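CsuC (Acinetobacter baumannii, PDB 6FJY) probably acts as the periplasmic chaperone of archaic chaperone-usher Csu pili, holding the tip adhesin CsuE in a pre-assembly complex by donor-strand complementation. Local coordinates at residues K63-A66 / G67-H70. Numbering follows the deposited sequence.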
# COMPACT_ATOMS: atom_id res chain seq x y z
N LYS A 63 10.26 17.44 4.90
CA LYS A 63 11.66 17.06 4.76
C LYS A 63 11.81 15.70 5.43
O LYS A 63 11.53 15.55 6.62
CB LYS A 63 12.58 18.09 5.40
CG LYS A 63 14.07 17.86 5.18
CD LYS A 63 14.91 18.90 5.92
CE LYS A 63 14.56 20.32 5.50
NZ LYS A 63 15.50 21.32 6.11
N ILE A 64 12.21 14.70 4.64
CA ILE A 64 12.38 13.34 5.13
C ILE A 64 13.89 13.10 5.20
O ILE A 64 14.52 12.78 4.18
CB ILE A 64 11.70 12.30 4.24
CG1 ILE A 64 10.31 12.78 3.84
CG2 ILE A 64 11.60 10.96 4.97
CD1 ILE A 64 9.36 12.92 5.01
N LYS A 65 14.45 13.25 6.39
CA LYS A 65 15.88 13.08 6.58
C LYS A 65 16.19 11.59 6.66
O LYS A 65 15.29 10.75 6.77
CB LYS A 65 16.35 13.80 7.85
CG LYS A 65 15.97 15.28 7.88
CD LYS A 65 16.05 15.91 9.27
CE LYS A 65 15.54 17.36 9.23
NZ LYS A 65 15.56 18.10 10.53
N ALA A 66 17.47 11.27 6.57
CA ALA A 66 17.93 9.89 6.62
C ALA A 66 17.43 9.21 7.89
O ALA A 66 17.59 9.74 8.99
CB ALA A 66 19.46 9.85 6.56
N GLY A 67 16.77 8.07 7.72
CA GLY A 67 16.26 7.32 8.85
C GLY A 67 14.92 7.79 9.38
O GLY A 67 14.44 7.22 10.37
N GLU A 68 14.32 8.81 8.78
CA GLU A 68 13.05 9.30 9.27
C GLU A 68 11.89 8.53 8.66
O GLU A 68 11.99 7.94 7.58
CB GLU A 68 12.88 10.79 9.00
CG GLU A 68 13.83 11.63 9.85
CD GLU A 68 13.47 13.07 9.80
OE1 GLU A 68 12.92 13.47 8.75
OE2 GLU A 68 13.74 13.81 10.78
N LYS A 69 10.79 8.52 9.40
CA LYS A 69 9.53 7.93 8.97
C LYS A 69 8.43 8.93 9.30
O LYS A 69 8.20 9.24 10.47
CB LYS A 69 9.29 6.58 9.65
CG LYS A 69 8.05 5.84 9.19
CD LYS A 69 7.93 4.51 9.90
CE LYS A 69 6.63 3.80 9.54
NZ LYS A 69 6.51 2.48 10.28
N HIS A 70 7.80 9.48 8.27
CA HIS A 70 6.73 10.44 8.45
C HIS A 70 5.40 9.81 8.02
O HIS A 70 5.36 8.97 7.12
CB HIS A 70 6.97 11.73 7.65
CG HIS A 70 8.15 12.52 8.10
ND1 HIS A 70 8.15 13.90 8.10
CD2 HIS A 70 9.38 12.15 8.52
CE1 HIS A 70 9.32 14.34 8.54
NE2 HIS A 70 10.08 13.30 8.81
O HOH W 1 12.26 16.17 8.97
O HOH W 2 13.83 16.13 11.82
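Glu-68 reaches its carboxylate across the base of the turn to the backbone of Lys-65, whose N donates to OE1 of Glu-68 at 2.8 Å and nearly straight, 164° at the hydrogen. OE1 of Glu-68 also accepts from NE2 of His-70, at 2.8 Å but more bent. The two donors come from opposite faces of the carboxylate plane, and a water that also donates to the carbonyl O of Lys-63 adds a third bond. Three donors on one oxygen pin the carboxylate and would favour its charged form. The aliphatic chain of Lys-65 runs alongside Glu-68, its CD 3.5 Å from OE2 of Glu-68, and a second water links OE2 to the ammonium NZ of Lys-65, so the opposite charges meet through water.

His-70 is gripped from another direction as well. Chi1 of Ile-64 (-44°) sets CG1 beside the backbone N, and the chain then bends at chi2 to lay CD1 over one face of the His-70 ring, 3.4 Å from its centroid, a CH-pi contact. Within the turn, the backbone N of Ala-66 donates to the side chain of Asp-30. Glu-68 N closes on Lys-65 O at 3.0 Å, and Gly-67 takes the positive phi (83°) suited to glycine: a type II beta turn closing the hairpin of strands 55-64 and 69-76 in the PapD-like N-terminal Ig-fold domain.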